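Local structure of conserved protein (Geobacillus kaustophilus, 2PCS) at residues I9-T14 and K141-I146; V67-I70 and Y74-K77; T105-T110 and D137-I142. The protein is of unknown function but, as a CoxG-like protein of the Bet v 1-like superfamily, probably binds a hydrophobic ligand between its sheet and long helix. All blocks are in the same frame, centred on the assembly; numbering follows the deposited sequence.

Contact 1. Residues I9-T14 and K141-I146; sequences IELKGT and KIQKEI
Lys12 and Gln143 make the polar link, a hydrogen bond of 2.6 Å from the backbone N of Lys12 to OE1 of Gln143. It is short, and an angle of 174° at the hydrogen makes it almost straight. The N-H lies in the amide carbonyl plane and uses a lone pair of OE1. The glutamine reaches the strand because CG is anti to its backbone N (chi1 -176°) and the chain bends at chi2, swinging the amide across the gap.

Van der Waals contacts accompany this bond. Gln143 OE1 rests 3.4 Å from Lys12 CB and 3.4 Å from Leu11 CA, while the side chains of Leu11 and Gln143 pass alongside one another, pointing opposite ways. One turn further on, the CG2 branch of Ile146 presses on the carbonyl of Lys12, 3.1 Å from Lys12 O. Leu11 and Ile146 also touch Val18 of helix 15-22.

The axes of strand 9-12 and helix 141-146 run 19° from parallel. Since Leu11 pairs by its backbone with Thr105, the glutamine amide gives the next N-H an acceptor, holding the long helix by a directional bond to the first strand of the helix-grip (Bet v 1-like) fold.

Contact 2. Residues V67-I70 and Y74-K77; sequences VTDI and YHYK
Asp69 and His75 are joined by a hydrogen bond from NE2 of His75 to OD2 of Asp69, 3.0 Å long, at the closed end of the beta hairpin formed by strands 59-71 and 75-84. The geometry is oblique: NE2 meets OD2 from above the carboxylate plane, 52° out of it, and the carboxylate and imidazole planes stand 84° apart. Across the ring, ND1 of His75 is bonded to Asp96, so both ring nitrogens have a carboxylate partner, which would favour a positively charged imidazole. The same OD2 of Asp69 forms a longer salt bridge to NZ of Lys77, at 3.6 Å, so this one oxygen is shared by the imidazole N-H and the lysine ammonium. The backbone O of Asp69 also lies in the His75 ring plane at its edge, 3.2 Å from CD2 of His75.

Thr68 and Lys77 form an antiparallel hydrogen-bonded pair, with Thr68 N to Lys77 O and Lys77 N to Thr68 O both 2.9 Å. Beyond it the chain turns a corner at Asp69, and near the turn Tyr74 and His75 both face Lys71, a classic beta bulge.

Packing completes the contact. The extended Lys77 chain runs past CB of Asp69, and CB of Lys77 lies 3.6 Å from Thr68 OG1. Tyr76 has CG between its backbone N and carbonyl carbon (chi1 60°), which carries the ring toward the helix 15-22 side, where it meets Trp19 and approaches the bound unknown ligand. The CG1 methyl of Val67 comes to that ring obliquely, 3.7 Å from CD2 of Tyr76.

Contact 3. Residues T105-T110 and D137-I142; sequences TQLTYT and DFFKKI
Phe139 turns a ring edge to Tyr109: CE1 of Tyr109 lies near the Phe139 plane, 3.9 Å from Phe139 CE1, whereas seen from the Tyr109 ring the approach is oblique. Leu107 takes the other corner of the phenyl tip. Its CD1 is 3.6 Å from CE2 of Phe139 and its CD2 is 3.6 Å from CZ of Phe139, so both methyls of the leucine fork meet the ring's far end, the two side chains crossing at about a right angle. In the helix itself, the neighbouring Phe138 ring has Ile142 CG1 3.7 Å above one face, offset toward the rim, and CE2 of Phe139 in plane at its edge.

The first torsion of Phe139, with CG anti to the carbonyl carbon (chi1 -76°), sends the ring from helix 124-148 toward strand 104-116, bridging CA atoms of Leu107 and Phe139 that are 9.7 Å apart. Tyr109 OH is bonded to His160 and His158, residues of the C-terminal histidine tag, so neither of these partners belongs to the natural protein.

No hydrogen bond crosses between the segments. The contact is wholly apolar and buried, and the unknown ligand is about 4 Å from the Phe139 side chain, consistent with Phe139 lining a ligand site between helix and sheet.

From the N terminus, strand 4-12 comes first, and its residues 9-14 wait for the far end of the chain: contact 1 closes the longest loop, with 126 residues between its segments. Contact 2, a tight hairpin, lies wholly within that span; contact 3 opens within it on strand 104-116, after contact 2 has closed, and ends on the same helical stretch as contact 1, sharing Lys141 and Ile142. Contacts 1 and 3 touch, since strands 4-12 and 104-116 are neighbours, and together fasten the long C-terminal helix to the sheet, as in the helix-grip fold. Contact 2, its centre about 18 Å from that of contact 1, joins two neighbouring strands of the same sheet and does not touch the long helix's contacts.

Contact 1. Residues I9-T14 and K141-I146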
ATOM      1  N   ILE A   9       6.641  10.290  -2.025  1.00 71.14           N
ATOM      2  CA  ILE A   9       7.807   9.700  -2.647  1.00 74.41           C
ATOM      3  C   ILE A   9       8.041  10.363  -4.014  1.00 75.11           C
ATOM      4  O   ILE A   9       7.100  10.612  -4.775  1.00 74.98           O
ATOM      5  CB  ILE A   9       7.615   8.186  -2.944  1.00 74.61           C
ATOM      6  CG1 ILE A   9       6.512   7.600  -2.088  1.00 78.87           C
ATOM      7  CG2 ILE A   9       8.950   7.400  -2.797  1.00 77.17           C
ATOM      8  CD1 ILE A   9       7.010   7.196  -0.670  1.00 82.63           C
ATOM      9  N   GLU A  10       9.294  10.599  -4.345  1.00 76.59           N
ATOM     10  CA  GLU A  10       9.628  10.963  -5.707  1.00 80.08           C
ATOM     11  C   GLU A  10      10.008   9.696  -6.460  1.00 79.05           C
ATOM     12  O   GLU A  10      10.725   8.842  -5.945  1.00 79.48           O
ATOM     13  CB  GLU A  10      10.725  12.017  -5.742  1.00 79.28           C
ATOM     14  CG  GLU A  10      10.194  13.420  -5.401  1.00 83.86           C
ATOM     15  CD  GLU A  10      11.330  14.451  -5.195  1.00 86.29           C
ATOM     16  OE1 GLU A  10      12.094  14.295  -4.184  1.00 92.11           O
ATOM     17  OE2 GLU A  10      11.446  15.404  -6.034  1.00 90.49           O
ATOM     18  N   LEU A  11       9.460   9.538  -7.648  1.00 78.86           N
ATOM     19  CA  LEU A  11       9.682   8.334  -8.399  1.00 79.60           C
ATOM     20  C   LEU A  11      10.265   8.671  -9.758  1.00 80.60           C
ATOM     21  O   LEU A  11      10.036   9.769 -10.312  1.00 81.76           O
ATOM     22  CB  LEU A  11       8.382   7.518  -8.527  1.00 79.57           C
ATOM     23  CG  LEU A  11       7.735   6.950  -7.248  1.00 78.32           C
ATOM     24  CD1 LEU A  11       6.251   6.758  -7.474  1.00 78.27           C
ATOM     25  CD2 LEU A  11       8.342   5.632  -6.839  1.00 77.46           C
ATOM     26  N   LYS A  12      11.026   7.732 -10.289  1.00 81.30           N
ATOM     27  CA  LYS A  12      11.637   7.877 -11.587  1.00 82.40           C
ATOM     28  C   LYS A  12      10.667   7.326 -12.607  1.00 81.05           C
ATOM     29  O   LYS A  12      10.546   6.095 -12.753  1.00 82.23           O
ATOM     30  CB  LYS A  12      12.973   7.103 -11.620  1.00 82.88           C
ATOM     31  CG  LYS A  12      14.202   8.014 -11.659  1.00 87.82           C
ATOM     32  CD  LYS A  12      15.325   7.534 -10.702  1.00 93.69           C
ATOM     33  CE  LYS A  12      16.163   8.748 -10.179  1.00 96.41           C
ATOM     34  NZ  LYS A  12      17.477   8.359  -9.520  1.00 93.36           N
ATOM     35  N   GLY A  13       9.946   8.209 -13.287  1.00 79.01           N
ATOM     36  CA  GLY A  13       9.023   7.760 -14.341  1.00 76.30           C
ATOM     37  C   GLY A  13       7.971   8.803 -14.498  1.00 76.17           C
ATOM     38  O   GLY A  13       7.787   9.646 -13.608  1.00 76.12           O
ATOM     39  N   THR A  14       7.264   8.783 -15.620  1.00 76.00           N
ATOM     40  CA  THR A  14       6.157   9.729 -15.782  1.00 76.57           C
ATOM     41  C   THR A  14       4.919   9.272 -15.013  1.00 75.96           C
ATOM     42  O   THR A  14       4.833   8.110 -14.563  1.00 74.97           O
ATOM     43  CB  THR A  14       5.776   9.928 -17.242  1.00 77.28           C
ATOM     44  OG1 THR A  14       5.305   8.683 -17.783  1.00 78.48           O
ATOM     45  CG2 THR A  14       6.979  10.481 -18.072  1.00 77.83           C
ATOM     46  N   LYS A 141       9.754  -1.626  -4.347  1.00 79.08           N
ATOM     47  CA  LYS A 141       9.636  -2.639  -5.400  1.00 79.26           C
ATOM     48  C   LYS A 141       8.942  -2.075  -6.622  1.00 79.13           C
ATOM     49  O   LYS A 141       9.203  -2.516  -7.751  1.00 79.83           O
ATOM     50  CB  LYS A 141       8.959  -3.920  -4.903  1.00 79.15           C
ATOM     51  CG  LYS A 141       9.781  -4.757  -3.896  1.00 81.13           C
ATOM     52  CD  LYS A 141       8.861  -5.372  -2.850  1.00 83.85           C
ATOM     53  CE  LYS A 141       9.251  -6.775  -2.345  1.00 86.14           C
ATOM     54  NZ  LYS A 141       8.084  -7.388  -1.544  1.00 84.78           N
ATOM     55  N   ILE A 142       8.050  -1.105  -6.406  1.00 78.87           N
ATOM     56  CA  ILE A 142       7.380  -0.426  -7.510  1.00 78.39           C
ATOM     57  C   ILE A 142       8.432   0.326  -8.305  1.00 79.16           C
ATOM     58  O   ILE A 142       8.395   0.327  -9.524  1.00 79.25           O
ATOM     59  CB  ILE A 142       6.294   0.596  -7.038  1.00 77.80           C
ATOM     60  CG1 ILE A 142       5.038  -0.093  -6.549  1.00 75.54           C
ATOM     61  CG2 ILE A 142       5.879   1.514  -8.169  1.00 77.46           C
ATOM     62  CD1 ILE A 142       4.397  -0.912  -7.566  1.00 73.35           C
ATOM     63  N   GLN A 143       9.351   0.979  -7.614  1.00 80.44           N
ATOM     64  CA  GLN A 143      10.392   1.735  -8.291  1.00 83.36           C
ATOM     65  C   GLN A 143      11.224   0.793  -9.177  1.00 85.11           C
ATOM     66  O   GLN A 143      11.574   1.153 -10.320  1.00 85.95           O
ATOM     67  CB  GLN A 143      11.240   2.568  -7.318  1.00 83.01           C
ATOM     68  CG  GLN A 143      12.313   3.486  -7.963  1.00 85.22           C
ATOM     69  CD  GLN A 143      11.820   4.388  -9.132  1.00 86.82           C
ATOM     70  OE1 GLN A 143      11.614   5.586  -8.947  1.00 83.79           O
ATOM     71  NE2 GLN A 143      11.665   3.806 -10.339  1.00 87.78           N
ATOM     72  N   LYS A 144      11.445  -0.428  -8.697  1.00 86.35           N
ATOM     73  CA  LYS A 144      12.158  -1.415  -9.457  1.00 88.68           C
ATOM     74  C   LYS A 144      11.385  -1.850 -10.682  1.00 89.19           C
ATOM     75  O   LYS A 144      11.960  -1.973 -11.757  1.00 90.30           O
ATOM     76  CB  LYS A 144      12.505  -2.637  -8.603  1.00 88.51           C
ATOM     77  CG  LYS A 144      12.576  -3.914  -9.447  1.00 89.53           C
ATOM     78  CD  LYS A 144      12.857  -5.166  -8.640  1.00 92.19           C
ATOM     79  CE  LYS A 144      13.460  -6.282  -9.519  1.00 96.30           C
ATOM     80  NZ  LYS A 144      13.950  -7.403  -8.639  1.00 98.05           N
ATOM     81  N   GLU A 145      10.094  -2.111 -10.547  1.00 90.25           N
ATOM     82  CA  GLU A 145       9.353  -2.646 -11.693  1.00 91.24           C
ATOM     83  C   GLU A 145       9.136  -1.589 -12.748  1.00 91.49           C
ATOM     84  O   GLU A 145       9.072  -1.908 -13.930  1.00 91.73           O
ATOM     85  CB  GLU A 145       8.023  -3.280 -11.274  1.00 91.90           C
ATOM     86  CG  GLU A 145       8.181  -4.533 -10.405  1.00 93.76           C
ATOM     87  CD  GLU A 145       8.684  -5.765 -11.161  1.00 97.21           C
ATOM     88  OE1 GLU A 145       8.652  -5.806 -12.412  1.00 98.85           O
ATOM     89  OE2 GLU A 145       9.093  -6.728 -10.485  1.00 99.83           O
ATOM     90  N   ILE A 146       9.022  -0.332 -12.308  1.00 92.29           N
ATOM     91  CA  ILE A 146       9.028   0.829 -13.203  1.00 92.37           C
ATOM     92  C   ILE A 146      10.346   0.845 -13.969  1.00 93.75           C
ATOM     93  O   ILE A 146      10.333   0.868 -15.190  1.00 93.75           O
ATOM     94  CB  ILE A 146       8.865   2.165 -12.444  1.00 92.27           C
ATOM     95  CG1 ILE A 146       7.437   2.343 -11.920  1.00 91.43           C
ATOM     96  CG2 ILE A 146       9.238   3.350 -13.339  1.00 91.24           C
ATOM     97  CD1 ILE A 146       7.301   3.466 -10.890  1.00 90.92           C
TER

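Contact 2. Residues V67-I70 and Y74-K77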
ATOM      1  N   VAL A  67     -10.112  -0.708  -4.704  1.00 69.01           N
ATOM      2  CA  VAL A  67      -9.719   0.543  -5.375  1.00 68.82           C
ATOM      3  C   VAL A  67     -10.964   1.365  -5.773  1.00 70.09           C
ATOM      4  O   VAL A  67     -11.758   0.908  -6.558  1.00 71.35           O
ATOM      5  CB  VAL A  67      -8.802   0.244  -6.605  1.00 68.76           C
ATOM      6  CG1 VAL A  67      -8.040   1.478  -7.041  1.00 66.63           C
ATOM      7  CG2 VAL A  67      -7.792  -0.857  -6.269  1.00 66.79           C
ATOM      8  N   THR A  68     -11.168   2.553  -5.201  1.00 70.42           N
ATOM      9  CA  THR A  68     -12.311   3.396  -5.549  1.00 70.50           C
ATOM     10  C   THR A  68     -11.896   4.842  -5.995  1.00 70.03           C
ATOM     11  O   THR A  68     -10.714   5.160  -5.985  1.00 68.42           O
ATOM     12  CB  THR A  68     -13.270   3.488  -4.376  1.00 71.12           C
ATOM     13  OG1 THR A  68     -12.673   4.262  -3.336  1.00 73.83           O
ATOM     14  CG2 THR A  68     -13.551   2.126  -3.816  1.00 74.14           C
ATOM     15  N   ASP A  69     -12.870   5.676  -6.405  1.00 69.45           N
ATOM     16  CA  ASP A  69     -12.686   7.082  -6.812  1.00 69.89           C
ATOM     17  C   ASP A  69     -11.551   7.185  -7.821  1.00 68.70           C
ATOM     18  O   ASP A  69     -10.696   8.023  -7.741  1.00 69.19           O
ATOM     19  CB  ASP A  69     -12.446   7.951  -5.553  1.00 71.60           C
ATOM     20  CG  ASP A  69     -12.704   9.449  -5.769  1.00 76.59           C
ATOM     21  OD1 ASP A  69     -13.562   9.829  -6.596  1.00 83.81           O
ATOM     22  OD2 ASP A  69     -12.057  10.277  -5.073  1.00 83.67           O
ATOM     23  N   ILE A  70     -11.553   6.295  -8.784  1.00 68.29           N
ATOM     24  CA  ILE A  70     -10.408   6.082  -9.623  1.00 67.14           C
ATOM     25  C   ILE A  70     -10.371   7.113 -10.710  1.00 67.98           C
ATOM     26  O   ILE A  70     -11.283   7.139 -11.566  1.00 70.09           O
ATOM     27  CB  ILE A  70     -10.480   4.755 -10.312  1.00 66.43           C
ATOM     28  CG1 ILE A  70     -10.479   3.586  -9.284  1.00 67.16           C
ATOM     29  CG2 ILE A  70      -9.349   4.683 -11.287  1.00 66.24           C
ATOM     30  CD1 ILE A  70     -10.383   2.126  -9.913  1.00 65.61           C
ATOM     31  N   TYR A  74      -4.047   9.743 -12.347  1.00 63.52           N
ATOM     32  CA  TYR A  74      -3.471  10.558 -11.278  1.00 63.66           C
ATOM     33  C   TYR A  74      -4.026  10.452  -9.847  1.00 63.33           C
ATOM     34  O   TYR A  74      -3.441  10.989  -8.929  1.00 65.65           O
ATOM     35  CB  TYR A  74      -3.517  12.061 -11.683  1.00 63.52           C
ATOM     36  CG  TYR A  74      -4.932  12.574 -11.761  1.00 62.55           C
ATOM     37  CD1 TYR A  74      -5.685  12.437 -12.947  1.00 63.76           C
ATOM     38  CD2 TYR A  74      -5.528  13.176 -10.665  1.00 60.92           C
ATOM     39  CE1 TYR A  74      -6.995  12.898 -13.022  1.00 63.24           C
ATOM     40  CE2 TYR A  74      -6.849  13.631 -10.725  1.00 64.55           C
ATOM     41  CZ  TYR A  74      -7.576  13.485 -11.910  1.00 65.13           C
ATOM     42  OH  TYR A  74      -8.897  13.910 -11.960  1.00 65.36           O
ATOM     43  N   HIS A  75      -5.160   9.840  -9.619  1.00 62.67           N
ATOM     44  CA  HIS A  75      -5.689   9.798  -8.276  1.00 61.35           C
ATOM     45  C   HIS A  75      -6.485   8.518  -8.010  1.00 62.26           C
ATOM     46  O   HIS A  75      -7.254   8.093  -8.848  1.00 63.52           O
ATOM     47  CB  HIS A  75      -6.567  10.998  -8.061  1.00 60.37           C
ATOM     48  CG  HIS A  75      -7.473  10.872  -6.873  1.00 60.99           C
ATOM     49  ND1 HIS A  75      -7.187  11.441  -5.653  1.00 57.29           N
ATOM     50  CD2 HIS A  75      -8.661  10.234  -6.725  1.00 60.88           C
ATOM     51  CE1 HIS A  75      -8.168  11.178  -4.806  1.00 60.79           C
ATOM     52  NE2 HIS A  75      -9.086  10.465  -5.442  1.00 63.32           N
ATOM     53  N   TYR A  76      -6.331   7.899  -6.838  1.00 62.99           N
ATOM     54  CA  TYR A  76      -7.332   6.904  -6.376  1.00 61.72           C
ATOM     55  C   TYR A  76      -7.446   6.811  -4.864  1.00 61.69           C
ATOM     56  O   TYR A  76      -6.674   7.439  -4.121  1.00 61.06           O
ATOM     57  CB  TYR A  76      -7.113   5.550  -7.004  1.00 62.65           C
ATOM     58  CG  TYR A  76      -5.764   4.967  -6.693  1.00 65.02           C
ATOM     59  CD1 TYR A  76      -4.598   5.418  -7.371  1.00 66.03           C
ATOM     60  CD2 TYR A  76      -5.623   3.987  -5.708  1.00 64.49           C
ATOM     61  CE1 TYR A  76      -3.325   4.873  -7.076  1.00 66.75           C
ATOM     62  CE2 TYR A  76      -4.378   3.426  -5.406  1.00 66.60           C
ATOM     63  CZ  TYR A  76      -3.233   3.877  -6.076  1.00 68.32           C
ATOM     64  OH  TYR A  76      -2.017   3.305  -5.766  1.00 69.26           O
ATOM     65  N   LYS A  77      -8.462   6.071  -4.397  1.00 61.46           N
ATOM     66  CA  LYS A  77      -8.623   5.775  -2.991  1.00 60.94           C
ATOM     67  C   LYS A  77      -8.570   4.276  -2.779  1.00 60.45           C
ATOM     68  O   LYS A  77      -8.895   3.525  -3.669  1.00 59.50           O
ATOM     69  CB  LYS A  77      -9.912   6.374  -2.450  1.00 60.52           C
ATOM     70  CG  LYS A  77      -9.916   7.875  -2.552  1.00 65.66           C
ATOM     71  CD  LYS A  77     -11.146   8.466  -1.838  1.00 73.75           C
ATOM     72  CE  LYS A  77     -11.042   9.977  -1.549  1.00 74.90           C
ATOM     73  NZ  LYS A  77     -12.450  10.560  -1.547  1.00 76.69           N
TER

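Contact 3. Residues T105-T110 and D137-I142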
ATOM      1  N   THR A 105       7.833  12.054 -11.005  1.00 83.18           N
ATOM      2  CA  THR A 105       6.493  12.087 -10.425  1.00 78.39           C
ATOM      3  C   THR A 105       6.555  12.129  -8.918  1.00 75.50           C
ATOM      4  O   THR A 105       7.291  11.403  -8.292  1.00 74.48           O
ATOM      5  CB  THR A 105       5.702  10.866 -10.908  1.00 78.53           C
ATOM      6  OG1 THR A 105       5.271  11.126 -12.229  1.00 79.56           O
ATOM      7  CG2 THR A 105       4.453  10.534 -10.056  1.00 77.28           C
ATOM      8  N   GLN A 106       5.749  12.968  -8.328  1.00 72.09           N
ATOM      9  CA  GLN A 106       5.592  12.899  -6.915  1.00 70.19           C
ATOM     10  C   GLN A 106       4.270  12.170  -6.566  1.00 68.99           C
ATOM     11  O   GLN A 106       3.168  12.625  -6.911  1.00 67.95           O
ATOM     12  CB  GLN A 106       5.601  14.303  -6.361  1.00 69.70           C
ATOM     13  CG  GLN A 106       5.603  14.373  -4.918  1.00 72.74           C
ATOM     14  CD  GLN A 106       4.959  15.651  -4.429  1.00 79.11           C
ATOM     15  OE1 GLN A 106       3.838  16.013  -4.835  1.00 80.76           O
ATOM     16  NE2 GLN A 106       5.652  16.339  -3.522  1.00 82.63           N
ATOM     17  N   LEU A 107       4.413  11.065  -5.843  1.00 66.80           N
ATOM     18  CA  LEU A 107       3.289  10.387  -5.236  1.00 65.36           C
ATOM     19  C   LEU A 107       3.059  10.895  -3.794  1.00 64.90           C
ATOM     20  O   LEU A 107       3.951  10.849  -2.974  1.00 64.24           O
ATOM     21  CB  LEU A 107       3.533   8.873  -5.262  1.00 65.00           C
ATOM     22  CG  LEU A 107       2.347   7.983  -4.902  1.00 62.80           C
ATOM     23  CD1 LEU A 107       2.508   6.660  -5.550  1.00 61.69           C
ATOM     24  CD2 LEU A 107       2.176   7.880  -3.393  1.00 60.55           C
ATOM     25  N   THR A 108       1.863  11.260  -3.161  1.00 20.00           N
ATOM     26  CA  THR A 108       1.485  11.630  -1.803  1.00 20.00           C
ATOM     27  C   THR A 108       0.344  10.757  -1.289  1.00 20.00           C
ATOM     28  O   THR A 108      -0.377  10.179  -2.098  1.00 64.00           O
ATOM     29  CB  THR A 108       1.081  13.116  -1.742  1.00 20.00           C
ATOM     30  OG1 THR A 108      -0.047  13.343  -2.594  1.00 20.00           O
ATOM     31  CG2 THR A 108       2.165  13.988  -2.357  1.00 20.00           C
ATOM     32  N   TYR A 109       0.342  10.580  -0.287  1.00 62.36           N
ATOM     33  CA  TYR A 109      -0.692   9.707   0.235  1.00 61.21           C
ATOM     34  C   TYR A 109      -1.064  10.153   1.617  1.00 62.04           C
ATOM     35  O   TYR A 109      -0.311  10.850   2.310  1.00 62.93           O
ATOM     36  CB  TYR A 109      -0.312   8.214   0.201  1.00 58.96           C
ATOM     37  CG  TYR A 109       0.848   7.890   1.119  1.00 59.18           C
ATOM     38  CD1 TYR A 109       2.172   7.837   0.634  1.00 58.10           C
ATOM     39  CD2 TYR A 109       0.640   7.672   2.474  1.00 53.96           C
ATOM     40  CE1 TYR A 109       3.236   7.641   1.516  1.00 54.31           C
ATOM     41  CE2 TYR A 109       1.663   7.431   3.328  1.00 51.74           C
ATOM     42  CZ  TYR A 109       2.959   7.387   2.847  1.00 57.42           C
ATOM     43  OH  TYR A 109       3.983   7.120   3.745  1.00 64.74           O
ATOM     44  N   THR A 110      -2.195   9.646   2.030  1.00 61.73           N
ATOM     45  CA  THR A 110      -2.777   9.939   3.287  1.00 62.62           C
ATOM     46  C   THR A 110      -3.405   8.574   3.626  1.00 62.65           C
ATOM     47  O   THR A 110      -3.849   7.833   2.721  1.00 61.68           O
ATOM     48  CB  THR A 110      -3.773  11.033   2.985  1.00 63.53           C
ATOM     49  OG1 THR A 110      -3.524  12.226   3.737  1.00 65.87           O
ATOM     50  CG2 THR A 110      -5.148  10.586   2.993  1.00 62.97           C
ATOM     51  N   ASP A 137       8.884  -0.428   1.533  1.00 67.50           N
ATOM     52  CA  ASP A 137       9.181  -1.619   0.798  1.00 67.52           C
ATOM     53  C   ASP A 137       8.317  -1.799  -0.455  1.00 67.05           C
ATOM     54  O   ASP A 137       8.773  -2.303  -1.511  1.00 66.90           O
ATOM     55  CB  ASP A 137       9.021  -2.851   1.690  1.00 68.41           C
ATOM     56  CG  ASP A 137       9.485  -4.114   0.971  1.00 71.23           C
ATOM     57  OD1 ASP A 137      10.720  -4.223   0.735  1.00 76.73           O
ATOM     58  OD2 ASP A 137       8.621  -4.936   0.570  1.00 76.91           O
ATOM     59  N   PHE A 138       7.054  -1.389  -0.346  1.00 66.74           N
ATOM     60  CA  PHE A 138       6.177  -1.378  -1.533  1.00 65.50           C
ATOM     61  C   PHE A 138       6.672  -0.352  -2.568  1.00 65.73           C
ATOM     62  O   PHE A 138       6.779  -0.638  -3.755  1.00 64.15           O
ATOM     63  CB  PHE A 138       4.752  -1.059  -1.109  1.00 63.38           C
ATOM     64  CG  PHE A 138       3.809  -0.873  -2.264  1.00 64.88           C
ATOM     65  CD1 PHE A 138       3.263  -1.979  -2.943  1.00 60.97           C
ATOM     66  CD2 PHE A 138       3.465   0.402  -2.683  1.00 62.76           C
ATOM     67  CE1 PHE A 138       2.391  -1.801  -4.002  1.00 61.78           C
ATOM     68  CE2 PHE A 138       2.572   0.568  -3.748  1.00 63.57           C
ATOM     69  CZ  PHE A 138       2.013  -0.508  -4.380  1.00 59.36           C
ATOM     70  N   PHE A 139       6.952   0.855  -2.120  1.00 68.07           N
ATOM     71  CA  PHE A 139       7.382   1.878  -3.071  1.00 71.57           C
ATOM     72  C   PHE A 139       8.757   1.534  -3.681  1.00 73.85           C
ATOM     73  O   PHE A 139       9.033   1.871  -4.838  1.00 72.43           O
ATOM     74  CB  PHE A 139       7.316   3.268  -2.446  1.00 71.97           C
ATOM     75  CG  PHE A 139       5.923   3.794  -2.344  1.00 71.34           C
ATOM     76  CD1 PHE A 139       5.483   4.414  -1.196  1.00 76.01           C
ATOM     77  CD2 PHE A 139       5.046   3.645  -3.395  1.00 73.80           C
ATOM     78  CE1 PHE A 139       4.168   4.883  -1.089  1.00 77.09           C
ATOM     79  CE2 PHE A 139       3.722   4.101  -3.303  1.00 77.33           C
ATOM     80  CZ  PHE A 139       3.288   4.716  -2.132  1.00 74.73           C
ATOM     81  N   LYS A 140       9.564   0.779  -2.909  1.00 76.25           N
ATOM     82  CA  LYS A 140      10.872   0.290  -3.347  1.00 78.02           C
ATOM     83  C   LYS A 140      10.696  -0.696  -4.473  1.00 78.52           C
ATOM     84  O   LYS A 140      11.412  -0.634  -5.462  1.00 79.43           O
ATOM     85  CB  LYS A 140      11.624  -0.378  -2.184  1.00 78.28           C
ATOM     86  CG  LYS A 140      12.967  -1.001  -2.575  1.00 80.27           C
ATOM     87  CD  LYS A 140      13.479  -2.054  -1.589  1.00 81.18           C
ATOM     88  CE  LYS A 140      14.734  -2.789  -2.184  1.00 85.41           C
ATOM     89  NZ  LYS A 140      15.420  -3.696  -1.154  1.00 89.95           N
ATOM     90  N   LYS A 141       9.754  -1.626  -4.347  1.00 79.08           N
ATOM     91  CA  LYS A 141       9.636  -2.639  -5.400  1.00 79.26           C
ATOM     92  C   LYS A 141       8.942  -2.075  -6.622  1.00 79.13           C
ATOM     93  O   LYS A 141       9.203  -2.516  -7.751  1.00 79.83           O
ATOM     94  CB  LYS A 141       8.959  -3.920  -4.903  1.00 79.15           C
ATOM     95  CG  LYS A 141       9.781  -4.757  -3.896  1.00 81.13           C
ATOM     96  CD  LYS A 141       8.861  -5.372  -2.850  1.00 83.85           C
ATOM     97  CE  LYS A 141       9.251  -6.775  -2.345  1.00 86.14           C
ATOM     98  NZ  LYS A 141       8.084  -7.388  -1.544  1.00 84.78           N
ATOM     99  N   ILE A 142       8.050  -1.105  -6.406  1.00 78.87           N
ATOM    100  CA  ILE A 142       7.380  -0.426  -7.510  1.00 78.39           C
ATOM    101  C   ILE A 142       8.432   0.326  -8.305  1.00 79.16           C
ATOM    102  O   ILE A 142       8.395   0.327  -9.524  1.00 79.25           O
ATOM    103  CB  ILE A 142       6.294   0.596  -7.038  1.00 77.80           C
ATOM    104  CG1 ILE A 142       5.038  -0.093  -6.549  1.00 75.54           C
ATOM    105  CG2 ILE A 142       5.879   1.514  -8.169  1.00 77.46           C
ATOM    106  CD1 ILE A 142       4.397  -0.912  -7.566  1.00 73.35           C
TER